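Local coordinates for adenosine monophosphate-protein transferase (Thermoplasma acidophilum, PDB 1RLH), which is of uncertain function but belongs to the adenosine-specific kinase family and probably handles adenosine or one of its nucleotides, at residues N28-Y33 with N109-C114; G32-I37 with I58-A63; H93-L98 with G118-A123. All coordinates share one frame; numbering follows the deposited sequence.

Contact 1: N28-Y33 with N109-C114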
# COMPACT_ATOMS: atom_id res chain seq x y z
N ASN A 28 8.93 -6.11 -3.77
CA ASN A 28 8.92 -5.50 -2.45
C ASN A 28 7.70 -4.60 -2.46
O ASN A 28 7.44 -3.91 -3.44
CB ASN A 28 10.18 -4.67 -2.22
CG ASN A 28 11.44 -5.51 -2.25
OD1 ASN A 28 12.05 -5.71 -3.30
ND2 ASN A 28 11.82 -6.02 -1.10
N ILE A 29 6.96 -4.60 -1.36
CA ILE A 29 5.76 -3.79 -1.28
C ILE A 29 5.82 -2.73 -0.19
O ILE A 29 6.45 -2.93 0.85
CB ILE A 29 4.52 -4.69 -1.03
CG1 ILE A 29 3.23 -3.90 -1.26
CG2 ILE A 29 4.54 -5.25 0.40
CD1 ILE A 29 1.98 -4.79 -1.25
N ILE A 30 5.20 -1.60 -0.48
CA ILE A 30 5.10 -0.50 0.47
C ILE A 30 3.62 -0.13 0.51
O ILE A 30 3.01 0.13 -0.53
CB ILE A 30 5.89 0.75 0.03
CG1 ILE A 30 7.38 0.42 -0.10
CG2 ILE A 30 5.68 1.86 1.07
CD1 ILE A 30 8.17 1.51 -0.80
N VAL A 31 3.04 -0.13 1.70
CA VAL A 31 1.64 0.25 1.86
C VAL A 31 1.63 1.41 2.83
O VAL A 31 2.25 1.35 3.89
CB VAL A 31 0.79 -0.91 2.44
CG1 VAL A 31 -0.67 -0.47 2.52
CG2 VAL A 31 0.93 -2.16 1.56
N GLY A 32 0.95 2.49 2.47
CA GLY A 32 0.93 3.64 3.36
C GLY A 32 -0.30 4.50 3.27
O GLY A 32 -1.25 4.19 2.55
N TYR A 33 -0.26 5.60 4.02
CA TYR A 33 -1.35 6.57 4.09
C TYR A 33 -0.79 7.91 3.60
O TYR A 33 0.18 8.40 4.16
CB TYR A 33 -1.81 6.70 5.55
CG TYR A 33 -2.78 7.83 5.80
CD1 TYR A 33 -4.10 7.76 5.34
CD2 TYR A 33 -2.38 8.98 6.48
CE1 TYR A 33 -4.99 8.82 5.54
CE2 TYR A 33 -3.26 10.03 6.69
CZ TYR A 33 -4.56 9.95 6.22
OH TYR A 33 -5.43 10.99 6.43
N ASN A 109 15.26 4.11 0.10
CA ASN A 109 15.07 5.52 -0.22
C ASN A 109 13.65 5.80 -0.69
O ASN A 109 13.10 6.86 -0.41
CB ASN A 109 16.07 5.98 -1.29
CG ASN A 109 17.47 6.17 -0.74
OD1 ASN A 109 17.64 6.48 0.44
ND2 ASN A 109 18.47 6.01 -1.58
N ALA A 110 13.06 4.85 -1.40
CA ALA A 110 11.69 5.02 -1.87
C ALA A 110 10.79 5.17 -0.65
O ALA A 110 9.88 6.00 -0.62
CB ALA A 110 11.27 3.80 -2.69
N VAL A 111 11.05 4.35 0.37
CA VAL A 111 10.25 4.40 1.60
C VAL A 111 10.46 5.73 2.31
O VAL A 111 9.49 6.37 2.72
CB VAL A 111 10.63 3.26 2.57
CG1 VAL A 111 9.83 3.38 3.86
CG2 VAL A 111 10.36 1.92 1.91
N LYS A 112 11.71 6.15 2.44
CA LYS A 112 12.03 7.41 3.10
C LYS A 112 11.31 8.56 2.41
O LYS A 112 10.79 9.47 3.06
CB LYS A 112 13.53 7.69 3.08
CG LYS A 112 14.38 6.73 3.90
CD LYS A 112 15.85 7.12 3.80
CE LYS A 112 16.74 6.21 4.63
NZ LYS A 112 16.42 6.31 6.08
N MET A 113 11.28 8.52 1.08
CA MET A 113 10.63 9.57 0.31
C MET A 113 9.12 9.56 0.55
O MET A 113 8.50 10.62 0.64
CB MET A 113 10.93 9.42 -1.18
CG MET A 113 12.40 9.64 -1.52
SD MET A 113 12.98 11.29 -1.06
CE MET A 113 13.78 10.95 0.51
N CYS A 114 8.54 8.37 0.67
CA CYS A 114 7.10 8.27 0.92
C CYS A 114 6.79 8.86 2.29
O CYS A 114 5.72 9.43 2.49
CB CYS A 114 6.65 6.82 0.86
SG CYS A 114 6.61 6.11 -0.80
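I30 rises from strand 28-34 against V111 and A110 of helix 104-115, and its branched chain can be followed outward atom by atom. I30 CB points toward the helix but is still 5.0 Å from V111 CG2, so it serves mainly as the fork from which two branches leave. The shorter branch, anti to the backbone N, turns toward C114, and I30 CG2 ends 4.7 Å from C114 SG, a loose approach. The longer branch does the real touching. I30 CG1 lies anti to the carbonyl carbon (chi1 -61°) and comes within 3.9 Å of V111 CG2; an extended chi2 of 168° then carries I30 CD1 on to 3.5 Å from V111 CG2. I30 CD1 also faces A110 CB at 4.3 Å.

Helix 104-115 covers one face of an antiparallel five-stranded sheet in an alpha/beta fold, and the strand alternates accordingly: I30 looks at the helix, while I29 and V31 turn to the other face, where both meet L128. Isoleucine suits the strand because its beta-branched chain favours extended backbone and is long enough to span the gap. On the helix, the short A110 gives CD1 a methyl to rest near, V111 offers a single methyl at the side, and C114 touches F95 and I97 of strand 94-100 and I120 of strand 118-124.

Contact 2: G32-I37 with I58-A63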
# COMPACT_ATOMS: atom_id res chain seq x y z
N GLY A 32 0.95 2.49 2.47
CA GLY A 32 0.93 3.64 3.36
C GLY A 32 -0.30 4.50 3.27
O GLY A 32 -1.25 4.19 2.55
N TYR A 33 -0.26 5.60 4.02
CA TYR A 33 -1.35 6.57 4.09
C TYR A 33 -0.79 7.91 3.60
O TYR A 33 0.18 8.40 4.16
CB TYR A 33 -1.81 6.70 5.55
CG TYR A 33 -2.78 7.83 5.80
CD1 TYR A 33 -4.10 7.76 5.34
CD2 TYR A 33 -2.38 8.98 6.48
CE1 TYR A 33 -4.99 8.82 5.54
CE2 TYR A 33 -3.26 10.03 6.69
CZ TYR A 33 -4.56 9.95 6.22
OH TYR A 33 -5.43 10.99 6.43
N SER A 34 -1.40 8.49 2.57
CA SER A 34 -0.93 9.77 2.04
C SER A 34 -1.42 10.97 2.86
O SER A 34 -2.50 10.92 3.46
CB SER A 34 -1.37 9.93 0.58
OG SER A 34 -2.77 9.78 0.46
N HIS A 35 -0.62 12.03 2.88
CA HIS A 35 -0.97 13.25 3.61
C HIS A 35 -1.30 14.37 2.63
O HIS A 35 -0.41 14.86 1.92
CB HIS A 35 0.20 13.72 4.48
CG HIS A 35 0.64 12.73 5.51
ND1 HIS A 35 1.85 12.83 6.17
CD2 HIS A 35 0.04 11.63 6.01
CE1 HIS A 35 1.97 11.83 7.02
NE2 HIS A 35 0.88 11.08 6.94
N PHE A 36 -2.56 14.77 2.59
CA PHE A 36 -3.03 15.84 1.72
C PHE A 36 -2.69 15.66 0.24
O PHE A 36 -2.68 16.64 -0.52
CB PHE A 36 -2.50 17.19 2.20
CG PHE A 36 -2.99 17.57 3.57
CD1 PHE A 36 -2.14 17.55 4.66
CD2 PHE A 36 -4.32 17.93 3.76
CE1 PHE A 36 -2.60 17.87 5.94
CE2 PHE A 36 -4.79 18.26 5.03
CZ PHE A 36 -3.94 18.23 6.12
N ILE A 37 -2.42 14.43 -0.17
CA ILE A 37 -2.12 14.14 -1.57
C ILE A 37 -3.44 13.90 -2.30
O ILE A 37 -4.32 13.20 -1.78
CB ILE A 37 -1.24 12.88 -1.72
CG1 ILE A 37 0.11 13.10 -1.05
CG2 ILE A 37 -1.06 12.53 -3.19
CD1 ILE A 37 0.88 14.30 -1.59
N ILE A 58 2.41 1.61 -8.91
CA ILE A 58 1.88 2.40 -7.80
C ILE A 58 0.36 2.46 -7.90
O ILE A 58 -0.19 2.68 -8.98
CB ILE A 58 2.38 3.86 -7.83
CG1 ILE A 58 3.90 3.91 -7.89
CG2 ILE A 58 1.88 4.58 -6.57
CD1 ILE A 58 4.45 5.32 -8.04
N GLY A 59 -0.30 2.26 -6.77
CA GLY A 59 -1.75 2.32 -6.70
C GLY A 59 -2.11 3.35 -5.65
O GLY A 59 -1.44 3.43 -4.62
N PHE A 60 -3.15 4.14 -5.90
CA PHE A 60 -3.57 5.18 -4.96
C PHE A 60 -5.09 5.22 -4.85
O PHE A 60 -5.79 5.27 -5.86
CB PHE A 60 -3.04 6.54 -5.44
CG PHE A 60 -3.51 7.71 -4.61
CD1 PHE A 60 -3.12 7.85 -3.28
CD2 PHE A 60 -4.37 8.66 -5.15
CE1 PHE A 60 -3.56 8.93 -2.50
CE2 PHE A 60 -4.82 9.74 -4.39
CZ PHE A 60 -4.42 9.87 -3.06
N SER A 61 -5.60 5.22 -3.62
CA SER A 61 -7.04 5.23 -3.39
C SER A 61 -7.56 6.66 -3.20
O SER A 61 -7.54 7.20 -2.10
CB SER A 61 -7.37 4.37 -2.16
OG SER A 61 -8.70 3.88 -2.18
N GLU A 62 -8.03 7.27 -4.29
CA GLU A 62 -8.57 8.63 -4.21
C GLU A 62 -9.74 8.58 -3.21
O GLU A 62 -10.65 7.77 -3.37
CB GLU A 62 -9.02 9.06 -5.61
CG GLU A 62 -9.63 10.44 -5.67
CD GLU A 62 -9.88 10.90 -7.09
OE1 GLU A 62 -10.03 10.04 -7.98
OE2 GLU A 62 -9.93 12.12 -7.32
N ALA A 63 -9.70 9.44 -2.20
CA ALA A 63 -10.70 9.43 -1.13
C ALA A 63 -11.95 10.31 -1.28
O ALA A 63 -12.87 10.21 -0.47
CB ALA A 63 -10.01 9.76 0.21
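The ring of F60 pushes its far end against S34 and I37, and the side chain of S34 meets it at the rim: S34 OG lies near the ring plane, 3.2 Å from F60 CE1. With CG anti to the backbone N (chi1 175°), the phenyl group is swung out from strand 55-61 toward the end of strand 28-34. Those two strands run parallel to each other but are not neighbours, since strand 94-100 lies between them, so the ring bridges the gap near the start of that middle strand. At the tip, I37 O lies oblique to the ring, 3.6 Å from F60 CZ, and I37 CG2 adds an apolar touch 4.3 Å from F60 CZ. A flat, long phenylalanine suits this span, and a small serine lets the ring edge draw near. The hydroxyl of S34 is not idle: OG is hydrogen-bonded to H93 O, while the backbones of S34 and H93 are paired as well. With its proton committed to that carbonyl, the oxygen probably presents its electron-rich side to the weakly positive C-H rim of F60, a mild electrostatic attraction that adds to the van der Waals contact.

Contact 3: H93-L98 with G118-A123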
# COMPACT_ATOMS: atom_id res chain seq x y z
N HIS A 93 -7.22 7.26 0.70
CA HIS A 93 -5.85 7.74 0.86
C HIS A 93 -4.77 6.69 1.10
O HIS A 93 -3.66 7.01 1.52
CB HIS A 93 -5.81 8.83 1.93
CG HIS A 93 -6.36 10.14 1.44
ND1 HIS A 93 -6.71 11.17 2.29
CD2 HIS A 93 -6.60 10.59 0.19
CE1 HIS A 93 -7.14 12.20 1.58
NE2 HIS A 93 -7.09 11.87 0.30
N THR A 94 -5.10 5.44 0.80
CA THR A 94 -4.13 4.37 0.93
C THR A 94 -3.32 4.38 -0.37
O THR A 94 -3.85 4.72 -1.44
CB THR A 94 -4.80 2.98 1.00
OG1 THR A 94 -5.70 2.92 2.12
CG2 THR A 94 -3.74 1.89 1.14
N PHE A 95 -2.04 4.05 -0.29
CA PHE A 95 -1.23 3.92 -1.49
C PHE A 95 -0.46 2.61 -1.36
O PHE A 95 -0.13 2.17 -0.25
CB PHE A 95 -0.31 5.14 -1.72
CG PHE A 95 0.77 5.33 -0.69
CD1 PHE A 95 1.96 4.62 -0.76
CD2 PHE A 95 0.62 6.28 0.31
CE1 PHE A 95 2.99 4.85 0.15
CE2 PHE A 95 1.64 6.53 1.23
CZ PHE A 95 2.83 5.81 1.14
N VAL A 96 -0.23 1.97 -2.50
CA VAL A 96 0.49 0.70 -2.54
C VAL A 96 1.54 0.79 -3.63
O VAL A 96 1.23 1.17 -4.76
CB VAL A 96 -0.46 -0.49 -2.89
CG1 VAL A 96 0.36 -1.76 -3.06
CG2 VAL A 96 -1.50 -0.67 -1.79
N ILE A 97 2.77 0.46 -3.29
CA ILE A 97 3.86 0.49 -4.25
C ILE A 97 4.51 -0.89 -4.30
O ILE A 97 4.71 -1.52 -3.26
CB ILE A 97 4.94 1.53 -3.85
CG1 ILE A 97 4.33 2.94 -3.84
CG2 ILE A 97 6.11 1.47 -4.82
CD1 ILE A 97 5.23 3.98 -3.19
N LEU A 98 4.79 -1.38 -5.50
CA LEU A 98 5.44 -2.67 -5.67
C LEU A 98 6.68 -2.42 -6.52
O LEU A 98 6.60 -1.79 -7.57
CB LEU A 98 4.52 -3.67 -6.38
CG LEU A 98 3.46 -4.34 -5.49
CD1 LEU A 98 2.50 -5.14 -6.35
CD2 LEU A 98 4.14 -5.24 -4.48
N GLY A 118 3.69 10.99 3.58
CA GLY A 118 2.74 10.04 4.12
C GLY A 118 3.26 9.22 5.29
O GLY A 118 4.38 9.43 5.77
N SER A 119 2.43 8.29 5.74
CA SER A 119 2.77 7.42 6.85
C SER A 119 2.90 6.01 6.28
O SER A 119 2.20 5.66 5.33
CB SER A 119 1.68 7.47 7.91
OG SER A 119 1.57 8.78 8.43
N ILE A 120 3.78 5.20 6.86
CA ILE A 120 3.99 3.85 6.36
C ILE A 120 3.24 2.79 7.18
O ILE A 120 3.34 2.78 8.41
CB ILE A 120 5.50 3.49 6.35
CG1 ILE A 120 6.28 4.54 5.54
CG2 ILE A 120 5.71 2.09 5.77
CD1 ILE A 120 5.78 4.74 4.12
N PHE A 121 2.51 1.91 6.50
CA PHE A 121 1.78 0.83 7.16
C PHE A 121 2.62 -0.44 7.07
O PHE A 121 2.69 -1.23 8.02
CB PHE A 121 0.43 0.57 6.48
CG PHE A 121 -0.60 1.64 6.72
CD1 PHE A 121 -1.37 2.12 5.68
CD2 PHE A 121 -0.81 2.14 8.00
CE1 PHE A 121 -2.35 3.10 5.90
CE2 PHE A 121 -1.79 3.11 8.24
CZ PHE A 121 -2.56 3.59 7.18
N ALA A 122 3.26 -0.63 5.92
CA ALA A 122 4.12 -1.79 5.68
C ALA A 122 5.19 -1.49 4.64
O ALA A 122 5.00 -0.65 3.77
CB ALA A 122 3.28 -2.98 5.22
N ALA A 123 6.31 -2.19 4.75
CA ALA A 123 7.44 -2.04 3.84
C ALA A 123 8.13 -3.38 4.01
O ALA A 123 8.88 -3.57 4.96
CB ALA A 123 8.33 -0.89 4.29
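F95 and I120 meet by their far ends, I120 CD1 coming obliquely to F95 CZ and stopping 4.3 Å from it. They belong to two parallel strands, 94-100 and 118-124, joined through helix 104-115 in a beta-alpha-beta crossover, with strand 28-34 inserted between them and antiparallel to both. The contact therefore has to extend over a whole strand, a reach that a phenylalanine's length suits.

The CB of I120 leads away from F95, yet the chain is folded back on itself (chi1 -55°, chi2 -55°), which returns CD1 toward the ring. F95 does something comparable: its CG sits between the backbone N and the carbonyl carbon (chi1 65°), leaning the ring over strand 28-34. C114 of the crossover helix touches both side chains, so the pair lies on the helix-covered face of the sheet. Past I120, F121 and A122 both face V31 and form a classic beta bulge.

S119 contributes its backbone, with S119 O 4.2 Å from F95 CE2 and again oblique to the ring; its hydroxyl OG is hydrogen-bonded to H35 NE2. Two glycines suit their places because they raise no side chain against the ring: G118 CA sits beyond its rim, 4.7 Å from F95 CE2, while G32 lies under one face, with G32 CA 3.7 Å from F95 CE2.

Overall arrangement
From the N terminus, strand 28-34 comes first and starts two of the closures. Contact 2 closes the shorter loop, bringing 58-63 of strand 55-61 back to the strand's end after about twenty residues; contact 1 closes the longer one, returning helix 104-115 to the strand's middle, so contact 2 lies within its span. Contact 3 opens only after contact 2 has closed, and it crosses contact 1, because 93-98 lies inside that loop and 118-123 beyond it. Together they tie strand 28-34 to three other strands of the sheet and to one covering helix. Backbone pairs such as Y33 with S119 and G59 with V96 also join these segments.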